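Long-range contacts in bacterioferritin (Mycobacterium tuberculosis, PDB 3UOI), which probably oxidises iron(II) with dioxygen at a diiron ferroxidase centre and stores the iron(III) mineral inside a heme-binding shell of 24 subunits: residues Y27-K32 against L79-T84; D35-T40 against Q83-Q88; A91-E96 against Y135-L140; D98-L103 against D128-I133. All coordinates share one frame; numbering follows the deposited sequence.

Contact 1 (Y27-K32 against L79-T84); sequences YFLHSK and LRIGQT. With HEM (protoporphyrin IX containing Fe), chain B.
H30 reaches from its helix to the loop and takes the backbone N-H of G82 on its ring nitrogen: G82 N to H30 NE2 is 3.0 Å, with an N-H...N angle of 160°. The donor is tilted 29° from the imidazole plane, while I81 CA lies close to that plane at the ring edge, 3.4 Å from H30 NE2. NE2 acts as an acceptor and ND1 has a weak hydrogen bond to D92 OD2, consistent with a neutral ring whose proton sits on ND1. Beside this polar grip is a small greasy one, with L29 CD2 3.6 Å from I81 CD1 and the two side chains crossing at about a right angle. L29 gets there with CG anti to its backbone N (chi1 -179°). Further out, R80 N gives its hydrogen to Q26 OE1, tying the loop a second time to helix 7-36. That helix also serves the heme: the CMB methyl lies over the centre of the F28 ring, 3.4 Å from F28 CE2. K32 makes salt bridges to E58 and D62 of the second subunit. The loop lies along helix 7-36 just before helix 85-112 begins, while Y27 packs on helices 40-66 and 85-112.

Contact 2 (D35-T40 against Q83-Q88); sequences DNWGFT and QTLREQ
W37 pushes the far end of its indole against Q88, with W37 CH2 3.3 Å from Q88 NE2 and W37 CZ3 3.5 Å from Q88 OE1. Ring and amide planes are only 14° apart, but the approach is oblique, not a clean stack. The amide is held in place from outside, NE2 donating to G82 O and OE1 accepting from Q34 NE2. The loop backbone is close too, Q83 C lying 3.5 Å from W37 CH2. L85 completes the close-packed side. Its CD2 sits in the indole plane at the edge, 3.9 Å from W37 CE3, and its CD1 stands over the F39 ring in a CH-pi contact, 4.2 Å from the F39 centroid and 7° off the normal. The exposed Q83 side chain is the loose part: it bends at chi2 (-51°) and brings OE1 only to 3.9 Å from W37 CZ2, at the indole edge. K145 of the third subunit adds a cation-pi contact to W37. G38, at positive phi, closes helix 7-36 in a Schellman motif, and T84 N-caps helix 85-112, its OG1 accepting from E87 N. This stop and start lie side by side at one end of the ferritin four-helix bundle.

Contact 3 (A91-E96 against Y135-L140); sequences ADLAIE and YLETQL
D92 OD2 is held by two groups of helix 7-36: Q26 NE2 gives it a hydrogen bond, beside the weak one from H30. The carboxylate is therefore turned to that helix, and it is the D92 methylene that meets the partner segment, CB lying 3.8 Å from L136 CD1. With CG anti to the carbonyl carbon (chi1 -67°), the acid swings clear of the leucine and leaves CB against it. L93 carries most of the remaining packing. Its CG rests 3.7 Å from L136 CB as the two leucines slide past each other in opposite directions, and its CD1 reaches tip to tip for L140 CD1, also at 3.7 Å. E137 passes across L93 at about a right angle, its CG 3.6 Å from L93 CD2. The segments belong to helices 85-112 and 116-146, an antiparallel pair of the ferritin four-helix bundle; here their axes come within 10.0 Å, with 150° between directions. E96, a predicted ligand of the second iron, lies beside L136, but its modelled approach to that methyl is too short to be trusted. The apolar layer continues on both helices: L93 also packs on I133, one turn before E137, while L136 and L140 both touch F89, one turn before L93. The acid of E137 is satisfied elsewhere, OE2 by the hydroxyl of Y97 and OE1 by M3 N of the fifth subunit.

Contact 4 (D98-L103 against D128-I133); sequences DVLNRL and DEEEHI
The predicted ferroxidase site of the ferritin four-helix bundle borders this contact, where V99 packs on E129, predicted to bind both irons. The helices run antiparallel, their axes 10.4 Å apart at closest and 149° between directions. V99 uses both branches: CG1 lies 3.8 Å from E129 CG, and CG2 is 3.8 Å from E129 OE1. Valine and glutamate meet at about a right angle. The acid bends at chi2 (-67°), and both its CG and its OE1 lie against V99; the side chain also approaches E53 of helix 40-66, another predicted iron ligand. A second-shell tie is made by D128, whose OD1 is hydrogen-bonded to NE2 of H56, a predicted ligand of the first iron. H132, predicted for the second iron, meets the Y27 ring with planes at about 75°. Away from the site, L100 runs across E130, CD2 standing 4.1 Å from E130 CG. The E130 carboxylate looks outward to the fifth subunit, where R63 forms a salt bridge and T117 a hydrogen bond with OE1. One turn on from E129 in helix 116-146, I133 meets L100 tip to tip, their CD1 methyls 3.5 Å apart, tighter than an ordinary van der Waals contact.

Overall arrangement
Contacts 3 and 4 hold the same two helices, 85-112 and 116-146, in the buried middle of the bundle; their crossing chemistry is mostly aliphatic, with stems of acids packed among leucines and valine, and the carboxylates of D92, E130 and E137 bonded outside the segments. L93 packs on I133 between them. Contacts 1 and 2 lie farther from the chain centre, joining helix 7-36 and the turn after it to the approach and start of helix 85-112. Contact 1 is buried and depends on a backbone hydrogen bond, whereas contact 2, partly open to solvent, is largely aromatic. They share Q83 and T84. Y27 links contact 1 to the predicted iron site, its ring packing on E96 and H132.

Contact 1 (Y27-K32 against L79-T84)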
# COMPACT_ATOMS: atom_id res chain seq x y z
N TYR A 27 31.24 28.38 -24.16
CA TYR A 27 30.20 27.39 -24.29
C TYR A 27 28.87 27.90 -23.77
O TYR A 27 27.87 27.70 -24.36
CB TYR A 27 30.58 26.03 -23.66
CG TYR A 27 31.78 25.27 -24.26
CD1 TYR A 27 32.35 25.64 -25.44
CD2 TYR A 27 32.32 24.20 -23.63
CE1 TYR A 27 33.45 24.98 -25.96
CE2 TYR A 27 33.43 23.52 -24.16
CZ TYR A 27 34.00 23.93 -25.32
OH TYR A 27 35.10 23.28 -25.88
N PHE A 28 28.92 28.56 -22.65
CA PHE A 28 27.67 29.03 -22.07
C PHE A 28 26.98 30.04 -22.94
O PHE A 28 25.86 29.84 -23.28
CB PHE A 28 27.86 29.65 -20.69
CG PHE A 28 26.57 29.83 -19.91
CD1 PHE A 28 26.03 28.78 -19.18
CD2 PHE A 28 25.90 31.02 -19.91
CE1 PHE A 28 24.86 28.94 -18.45
CE2 PHE A 28 24.72 31.16 -19.18
CZ PHE A 28 24.22 30.13 -18.46
N LEU A 29 27.71 31.09 -23.32
CA LEU A 29 27.15 32.17 -24.11
C LEU A 29 26.65 31.63 -25.43
O LEU A 29 25.65 32.02 -25.87
CB LEU A 29 28.11 33.30 -24.31
CG LEU A 29 27.56 34.46 -25.11
CD1 LEU A 29 26.65 35.30 -24.34
CD2 LEU A 29 28.67 35.26 -25.59
N HIS A 30 27.35 30.68 -25.99
CA HIS A 30 26.91 30.02 -27.19
C HIS A 30 25.56 29.30 -26.99
O HIS A 30 24.71 29.38 -27.83
CB HIS A 30 27.94 29.03 -27.71
CG HIS A 30 28.97 29.65 -28.60
ND1 HIS A 30 29.96 28.92 -29.20
CD2 HIS A 30 29.16 30.92 -28.97
CE1 HIS A 30 30.72 29.73 -29.90
NE2 HIS A 30 30.26 30.95 -29.77
N SER A 31 25.40 28.65 -25.85
CA SER A 31 24.14 28.00 -25.51
C SER A 31 22.96 28.98 -25.35
O SER A 31 21.88 28.71 -25.80
CB SER A 31 24.28 27.04 -24.35
OG SER A 31 23.94 27.61 -23.17
N LYS A 32 23.19 30.10 -24.71
CA LYS A 32 22.19 31.14 -24.61
C LYS A 32 21.85 31.74 -25.97
O LYS A 32 20.73 32.05 -26.22
CB LYS A 32 22.64 32.25 -23.70
CG LYS A 32 22.97 31.86 -22.34
CD LYS A 32 21.87 31.20 -21.61
CE LYS A 32 20.71 32.08 -21.30
NZ LYS A 32 19.54 31.35 -21.05
N LEU A 79 37.98 34.42 -26.38
CA LEU A 79 36.76 33.85 -26.91
C LEU A 79 36.59 33.98 -28.44
O LEU A 79 36.93 34.97 -29.02
CB LEU A 79 35.59 34.53 -26.22
CG LEU A 79 34.89 34.17 -24.90
CD1 LEU A 79 35.66 33.36 -23.90
CD2 LEU A 79 34.38 35.41 -24.26
N ARG A 80 36.06 32.96 -29.06
CA ARG A 80 35.65 33.02 -30.45
C ARG A 80 34.16 32.83 -30.47
O ARG A 80 33.70 31.77 -30.30
CB ARG A 80 36.29 31.90 -31.25
CG ARG A 80 37.71 32.07 -31.58
CD ARG A 80 38.37 30.76 -31.81
NE ARG A 80 39.04 30.25 -30.63
CZ ARG A 80 40.24 29.71 -30.64
NH1 ARG A 80 40.90 29.62 -31.77
NH2 ARG A 80 40.79 29.28 -29.53
N ILE A 81 33.42 33.89 -30.65
CA ILE A 81 32.00 33.79 -30.57
C ILE A 81 31.29 33.77 -31.92
O ILE A 81 31.32 34.71 -32.65
CB ILE A 81 31.49 34.93 -29.79
CG1 ILE A 81 32.04 34.87 -28.35
CG2 ILE A 81 30.03 34.99 -29.93
CD1 ILE A 81 31.45 33.89 -27.45
N GLY A 82 30.68 32.64 -32.22
CA GLY A 82 30.03 32.40 -33.48
C GLY A 82 28.72 33.09 -33.74
O GLY A 82 27.86 33.15 -32.92
N GLN A 83 28.62 33.63 -34.92
CA GLN A 83 27.45 34.37 -35.29
C GLN A 83 26.51 33.51 -36.15
O GLN A 83 25.51 33.95 -36.64
CB GLN A 83 27.82 35.73 -35.89
CG GLN A 83 28.04 36.88 -34.87
CD GLN A 83 26.90 37.10 -33.82
OE1 GLN A 83 25.75 36.79 -34.05
NE2 GLN A 83 27.25 37.65 -32.67
N THR A 84 26.91 32.26 -36.32
CA THR A 84 26.12 31.21 -36.92
C THR A 84 26.36 29.90 -36.20
O THR A 84 27.25 29.82 -35.42
CB THR A 84 26.30 31.06 -38.44
OG1 THR A 84 27.64 30.76 -38.77
CG2 THR A 84 25.89 32.26 -39.15
CHA HEM B . 26.39 25.34 -12.10
CHB HEM B . 26.16 29.32 -14.79
CHC HEM B . 30.88 30.01 -14.05
CHD HEM B . 31.11 26.15 -11.15
C1A HEM B . 25.85 26.43 -12.75
C2A HEM B . 24.47 26.83 -12.86
C3A HEM B . 24.44 27.93 -13.63
C4A HEM B . 25.76 28.25 -14.02
CMA HEM B . 23.23 28.78 -14.04
CAA HEM B . 23.31 26.04 -12.17
CBA HEM B . 23.56 26.11 -10.65
CGA HEM B . 22.34 26.44 -9.79
O1A HEM B . 22.47 26.95 -8.62
O2A HEM B . 21.20 26.16 -10.27
C1B HEM B . 27.44 29.83 -14.88
C2B HEM B . 27.88 30.91 -15.76
C3B HEM B . 29.17 31.12 -15.55
C4B HEM B . 29.60 30.15 -14.54
CMB HEM B . 27.01 31.74 -16.75
CAB HEM B . 29.98 32.22 -16.31
CBB HEM B . 31.30 32.21 -16.32
C1C HEM B . 31.40 29.04 -13.20
C2C HEM B . 32.80 28.87 -12.84
C3C HEM B . 32.84 27.81 -12.01
C4C HEM B . 31.50 27.24 -11.88
CMC HEM B . 33.98 29.78 -13.31
CAC HEM B . 34.06 27.22 -11.31
CBC HEM B . 33.92 25.95 -10.91
C1D HEM B . 29.88 25.54 -11.21
C2D HEM B . 29.59 24.25 -10.66
C3D HEM B . 28.12 24.03 -10.97
C4D HEM B . 27.69 25.19 -11.66
CMD HEM B . 30.54 23.31 -9.84
CAD HEM B . 27.23 22.86 -10.61
CBD HEM B . 27.56 21.77 -11.61
CGD HEM B . 26.56 20.68 -11.36
O1D HEM B . 25.37 20.99 -11.03
O2D HEM B . 26.97 19.51 -11.49
NA HEM B . 26.58 27.31 -13.49
NB HEM B . 28.52 29.36 -14.16
NC HEM B . 30.69 28.03 -12.59
ND HEM B . 28.78 26.07 -11.87
FE HEM B . 28.68 27.62 -13.00

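Contact 2 (D35-T40 against Q83-Q88)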
# COMPACT_ATOMS: atom_id res chain seq x y z
N ASP A 35 19.78 29.24 -27.76
CA ASP A 35 18.45 29.31 -27.24
C ASP A 35 17.68 30.52 -27.74
O ASP A 35 16.55 30.39 -28.06
CB ASP A 35 18.46 29.31 -25.73
CG ASP A 35 17.38 28.49 -25.16
OD1 ASP A 35 16.48 28.13 -25.89
OD2 ASP A 35 17.41 28.24 -23.97
N ASN A 36 18.32 31.67 -27.79
CA ASN A 36 17.76 32.92 -28.30
C ASN A 36 17.42 32.91 -29.77
O ASN A 36 16.46 33.51 -30.16
CB ASN A 36 18.59 34.14 -27.94
CG ASN A 36 18.03 35.44 -28.54
OD1 ASN A 36 16.88 35.74 -28.47
ND2 ASN A 36 18.90 36.19 -29.13
N TRP A 37 18.21 32.22 -30.56
CA TRP A 37 17.96 32.04 -31.98
C TRP A 37 16.75 31.08 -32.20
O TRP A 37 16.26 30.95 -33.28
CB TRP A 37 19.22 31.52 -32.71
CG TRP A 37 20.29 32.50 -32.88
CD1 TRP A 37 20.16 33.82 -32.86
CD2 TRP A 37 21.68 32.24 -33.13
NE1 TRP A 37 21.33 34.42 -33.08
CE2 TRP A 37 22.30 33.47 -33.24
CE3 TRP A 37 22.44 31.09 -33.26
CZ2 TRP A 37 23.66 33.60 -33.48
CZ3 TRP A 37 23.80 31.22 -33.50
CH2 TRP A 37 24.39 32.47 -33.60
N GLY A 38 16.34 30.43 -31.12
CA GLY A 38 15.34 29.40 -31.12
C GLY A 38 15.75 27.94 -31.33
O GLY A 38 14.91 27.10 -31.43
N PHE A 39 17.03 27.66 -31.39
CA PHE A 39 17.54 26.31 -31.52
C PHE A 39 17.62 25.70 -30.12
O PHE A 39 18.67 25.40 -29.64
CB PHE A 39 18.89 26.31 -32.23
CG PHE A 39 18.88 26.94 -33.60
CD1 PHE A 39 18.25 26.31 -34.66
CD2 PHE A 39 19.46 28.16 -33.83
CE1 PHE A 39 18.20 26.88 -35.91
CE2 PHE A 39 19.40 28.72 -35.07
CZ PHE A 39 18.76 28.08 -36.11
N THR A 40 16.49 25.55 -29.47
CA THR A 40 16.50 25.12 -28.07
C THR A 40 17.09 23.75 -27.84
O THR A 40 17.79 23.58 -26.92
CB THR A 40 15.15 25.17 -27.38
OG1 THR A 40 14.21 24.41 -28.11
CG2 THR A 40 14.69 26.57 -27.23
N GLN A 83 28.62 33.63 -34.92
CA GLN A 83 27.45 34.37 -35.29
C GLN A 83 26.51 33.51 -36.15
O GLN A 83 25.51 33.95 -36.64
CB GLN A 83 27.82 35.73 -35.89
CG GLN A 83 28.04 36.88 -34.87
CD GLN A 83 26.90 37.10 -33.82
OE1 GLN A 83 25.75 36.79 -34.05
NE2 GLN A 83 27.25 37.65 -32.67
N THR A 84 26.91 32.26 -36.32
CA THR A 84 26.12 31.21 -36.92
C THR A 84 26.36 29.90 -36.20
O THR A 84 27.25 29.82 -35.42
CB THR A 84 26.30 31.06 -38.44
OG1 THR A 84 27.64 30.76 -38.77
CG2 THR A 84 25.89 32.26 -39.15
N LEU A 85 25.53 28.90 -36.42
CA LEU A 85 25.71 27.64 -35.75
C LEU A 85 27.04 27.05 -36.21
O LEU A 85 27.82 26.64 -35.40
CB LEU A 85 24.58 26.65 -36.03
CG LEU A 85 23.20 26.78 -35.37
CD1 LEU A 85 22.43 25.48 -35.39
CD2 LEU A 85 23.28 27.34 -34.00
N ARG A 86 27.29 27.12 -37.52
CA ARG A 86 28.51 26.60 -38.10
C ARG A 86 29.75 27.29 -37.57
O ARG A 86 30.62 26.63 -37.17
CB ARG A 86 28.47 26.69 -39.63
CG ARG A 86 29.76 26.30 -40.32
CD ARG A 86 29.68 26.48 -41.76
NE ARG A 86 28.88 25.47 -42.40
CZ ARG A 86 29.30 24.27 -42.75
NH1 ARG A 86 30.50 23.86 -42.52
NH2 ARG A 86 28.47 23.45 -43.32
N GLU A 87 29.78 28.60 -37.48
CA GLU A 87 30.92 29.24 -36.85
C GLU A 87 31.04 28.83 -35.38
O GLU A 87 32.10 28.75 -34.91
CB GLU A 87 30.89 30.76 -36.91
CG GLU A 87 30.68 31.38 -38.21
CD GLU A 87 30.57 32.88 -38.12
OE1 GLU A 87 30.80 33.44 -37.07
OE2 GLU A 87 30.26 33.50 -39.13
N GLN A 88 29.93 28.65 -34.69
CA GLN A 88 29.92 28.28 -33.26
C GLN A 88 30.55 26.93 -32.96
O GLN A 88 31.40 26.83 -32.14
CB GLN A 88 28.52 28.39 -32.67
CG GLN A 88 28.20 29.74 -32.26
CD GLN A 88 26.79 29.96 -31.81
OE1 GLN A 88 26.00 29.07 -31.77
NE2 GLN A 88 26.50 31.15 -31.43

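Contact 3 (A91-E96 against Y135-L140)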
# COMPACT_ATOMS: atom_id res chain seq x y z
N ALA A 91 34.34 27.41 -33.61
CA ALA A 91 34.92 28.10 -32.50
C ALA A 91 35.15 27.16 -31.32
O ALA A 91 36.10 27.23 -30.64
CB ALA A 91 34.04 29.24 -32.13
N ASP A 92 34.19 26.30 -31.07
CA ASP A 92 34.28 25.35 -29.99
C ASP A 92 35.33 24.31 -30.29
O ASP A 92 36.03 23.89 -29.44
CB ASP A 92 32.91 24.79 -29.66
CG ASP A 92 31.96 25.85 -29.07
OD1 ASP A 92 30.83 25.51 -28.94
OD2 ASP A 92 32.31 26.98 -28.78
N LEU A 93 35.43 23.93 -31.54
CA LEU A 93 36.40 22.96 -31.98
C LEU A 93 37.77 23.46 -31.75
O LEU A 93 38.60 22.74 -31.37
CB LEU A 93 36.23 22.63 -33.45
CG LEU A 93 35.39 21.41 -33.78
CD1 LEU A 93 35.17 21.30 -35.24
CD2 LEU A 93 36.05 20.21 -33.28
N ALA A 94 37.99 24.73 -32.00
CA ALA A 94 39.31 25.29 -31.87
C ALA A 94 39.89 25.30 -30.48
O ALA A 94 41.00 25.01 -30.33
CB ALA A 94 39.40 26.67 -32.52
N ILE A 95 39.12 25.64 -29.48
CA ILE A 95 39.53 25.55 -28.10
C ILE A 95 39.80 24.11 -27.57
O ILE A 95 40.72 23.86 -26.87
CB ILE A 95 38.55 26.33 -27.19
CG1 ILE A 95 39.04 26.33 -25.76
CG2 ILE A 95 37.19 25.77 -27.25
CD1 ILE A 95 38.82 27.58 -25.08
N GLU A 96 38.97 23.17 -27.93
CA GLU A 96 39.24 21.80 -27.60
C GLU A 96 40.55 21.30 -28.26
O GLU A 96 41.30 20.60 -27.65
CB GLU A 96 38.07 20.91 -28.01
CG GLU A 96 36.70 21.35 -27.54
CD GLU A 96 35.70 21.08 -28.60
OE1 GLU A 96 36.02 20.29 -29.52
OE2 GLU A 96 34.58 21.60 -28.56
N TYR A 135 32.00 14.85 -31.37
CA TYR A 135 30.65 15.37 -31.46
C TYR A 135 30.54 16.60 -32.32
O TYR A 135 29.65 16.70 -33.07
CB TYR A 135 30.10 15.72 -30.10
CG TYR A 135 28.93 16.65 -30.14
CD1 TYR A 135 27.65 16.19 -30.31
CD2 TYR A 135 29.11 17.99 -30.03
CE1 TYR A 135 26.60 17.03 -30.35
CE2 TYR A 135 28.09 18.84 -30.09
CZ TYR A 135 26.83 18.37 -30.25
OH TYR A 135 25.83 19.28 -30.29
N LEU A 136 31.46 17.53 -32.19
CA LEU A 136 31.44 18.77 -32.97
C LEU A 136 31.71 18.67 -34.51
O LEU A 136 31.06 19.34 -35.29
CB LEU A 136 32.34 19.80 -32.31
CG LEU A 136 31.94 20.35 -30.95
CD1 LEU A 136 33.05 21.05 -30.26
CD2 LEU A 136 30.81 21.27 -31.07
N GLU A 137 32.69 17.87 -34.88
CA GLU A 137 33.04 17.53 -36.23
C GLU A 137 31.92 16.76 -36.91
O GLU A 137 31.60 17.06 -37.99
CB GLU A 137 34.38 16.79 -36.29
CG GLU A 137 35.53 17.55 -35.66
CD GLU A 137 36.88 16.92 -35.78
OE1 GLU A 137 36.99 15.72 -35.83
OE2 GLU A 137 37.83 17.65 -35.75
N THR A 138 31.29 15.82 -36.22
CA THR A 138 30.11 15.15 -36.72
C THR A 138 28.97 16.15 -37.00
O THR A 138 28.27 15.98 -37.93
CB THR A 138 29.61 14.05 -35.79
OG1 THR A 138 30.50 12.97 -35.81
CG2 THR A 138 28.26 13.57 -36.21
N GLN A 139 28.79 17.17 -36.20
CA GLN A 139 27.79 18.17 -36.51
C GLN A 139 28.12 18.91 -37.81
O GLN A 139 27.31 19.11 -38.65
CB GLN A 139 27.52 19.16 -35.35
CG GLN A 139 27.21 18.57 -33.99
CD GLN A 139 26.32 17.38 -34.03
OE1 GLN A 139 25.14 17.51 -34.21
NE2 GLN A 139 26.86 16.23 -33.88
N LEU A 140 29.35 19.28 -37.99
CA LEU A 140 29.69 19.91 -39.24
C LEU A 140 29.50 18.96 -40.42
O LEU A 140 29.06 19.38 -41.43
CB LEU A 140 31.02 20.59 -39.19
CG LEU A 140 31.04 21.71 -38.17
CD1 LEU A 140 32.38 21.88 -37.60
CD2 LEU A 140 30.66 22.92 -38.82

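Contact 4 (D98-L103 against D128-I133)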
# COMPACT_ATOMS: atom_id res chain seq x y z
N ASP A 98 43.07 23.20 -29.00
CA ASP A 98 44.07 23.85 -28.23
C ASP A 98 44.33 23.04 -26.98
O ASP A 98 45.42 22.87 -26.64
CB ASP A 98 43.70 25.26 -27.84
CG ASP A 98 44.06 26.25 -28.87
OD1 ASP A 98 44.36 25.84 -29.95
OD2 ASP A 98 43.99 27.44 -28.62
N VAL A 99 43.32 22.51 -26.34
CA VAL A 99 43.54 21.67 -25.17
C VAL A 99 44.36 20.40 -25.49
O VAL A 99 45.24 20.04 -24.78
CB VAL A 99 42.23 21.29 -24.45
CG1 VAL A 99 42.44 20.13 -23.53
CG2 VAL A 99 41.76 22.41 -23.68
N LEU A 100 44.03 19.75 -26.59
CA LEU A 100 44.75 18.57 -26.93
C LEU A 100 46.21 18.92 -27.17
O LEU A 100 47.06 18.29 -26.68
CB LEU A 100 44.11 17.89 -28.10
CG LEU A 100 42.73 17.29 -27.91
CD1 LEU A 100 42.35 16.64 -29.19
CD2 LEU A 100 42.71 16.32 -26.81
N ASN A 101 46.46 20.01 -27.87
CA ASN A 101 47.80 20.42 -28.14
C ASN A 101 48.59 20.67 -26.85
O ASN A 101 49.71 20.30 -26.78
CB ASN A 101 47.78 21.64 -29.04
CG ASN A 101 47.28 21.34 -30.47
OD1 ASN A 101 47.17 22.26 -31.26
ND2 ASN A 101 46.99 20.11 -30.79
N ARG A 102 48.01 21.31 -25.87
CA ARG A 102 48.64 21.47 -24.58
C ARG A 102 48.76 20.23 -23.68
O ARG A 102 49.74 20.03 -23.08
CB ARG A 102 48.03 22.68 -23.81
CG ARG A 102 48.35 22.69 -22.34
CD ARG A 102 47.70 23.81 -21.58
NE ARG A 102 46.27 23.78 -21.70
CZ ARG A 102 45.58 24.43 -22.61
NH1 ARG A 102 46.18 25.20 -23.48
NH2 ARG A 102 44.31 24.32 -22.65
N LEU A 103 47.71 19.46 -23.56
CA LEU A 103 47.65 18.23 -22.79
C LEU A 103 48.47 17.00 -23.25
O LEU A 103 48.88 16.22 -22.45
CB LEU A 103 46.23 17.85 -22.46
CG LEU A 103 45.52 18.95 -21.70
CD1 LEU A 103 44.32 18.45 -21.09
CD2 LEU A 103 46.41 19.55 -20.70
N ASP A 128 37.56 13.37 -22.47
CA ASP A 128 36.34 14.11 -22.58
C ASP A 128 36.38 15.06 -23.77
O ASP A 128 35.46 15.10 -24.53
CB ASP A 128 36.04 14.88 -21.30
CG ASP A 128 35.85 13.99 -20.07
OD1 ASP A 128 35.91 14.51 -18.95
OD2 ASP A 128 35.69 12.80 -20.19
N GLU A 129 37.48 15.78 -23.94
CA GLU A 129 37.64 16.70 -25.04
C GLU A 129 37.59 15.96 -26.36
O GLU A 129 37.10 16.46 -27.29
CB GLU A 129 38.91 17.54 -24.93
CG GLU A 129 39.11 18.26 -23.64
CD GLU A 129 38.10 19.35 -23.42
OE1 GLU A 129 38.48 20.51 -23.48
OE2 GLU A 129 36.94 19.03 -23.22
N GLU A 130 38.14 14.77 -26.42
CA GLU A 130 38.10 14.00 -27.65
C GLU A 130 36.64 13.69 -28.04
O GLU A 130 36.23 13.86 -29.17
CB GLU A 130 38.95 12.74 -27.54
CG GLU A 130 40.41 12.95 -27.23
CD GLU A 130 41.23 11.68 -27.23
OE1 GLU A 130 40.76 10.68 -26.80
OE2 GLU A 130 42.33 11.67 -27.63
N GLU A 131 35.88 13.30 -27.03
CA GLU A 131 34.46 13.06 -27.25
C GLU A 131 33.80 14.31 -27.77
O GLU A 131 33.10 14.28 -28.74
CB GLU A 131 33.77 12.57 -25.97
CG GLU A 131 34.20 11.20 -25.58
CD GLU A 131 33.18 10.40 -24.78
OE1 GLU A 131 32.06 10.83 -24.57
OE2 GLU A 131 33.54 9.29 -24.37
N HIS A 132 34.11 15.43 -27.18
CA HIS A 132 33.53 16.66 -27.65
C HIS A 132 33.87 17.00 -29.09
O HIS A 132 33.02 17.39 -29.83
CB HIS A 132 34.00 17.79 -26.79
CG HIS A 132 33.11 18.97 -26.83
ND1 HIS A 132 33.32 20.08 -26.06
CD2 HIS A 132 32.01 19.23 -27.56
CE1 HIS A 132 32.39 20.97 -26.31
NE2 HIS A 132 31.57 20.48 -27.21
N ILE A 133 35.14 16.84 -29.46
CA ILE A 133 35.59 17.16 -30.78
C ILE A 133 34.89 16.28 -31.76
O ILE A 133 34.46 16.75 -32.77
CB ILE A 133 37.09 17.01 -30.92
CG1 ILE A 133 37.82 18.14 -30.21
CG2 ILE A 133 37.49 16.93 -32.38
CD1 ILE A 133 39.07 17.76 -29.67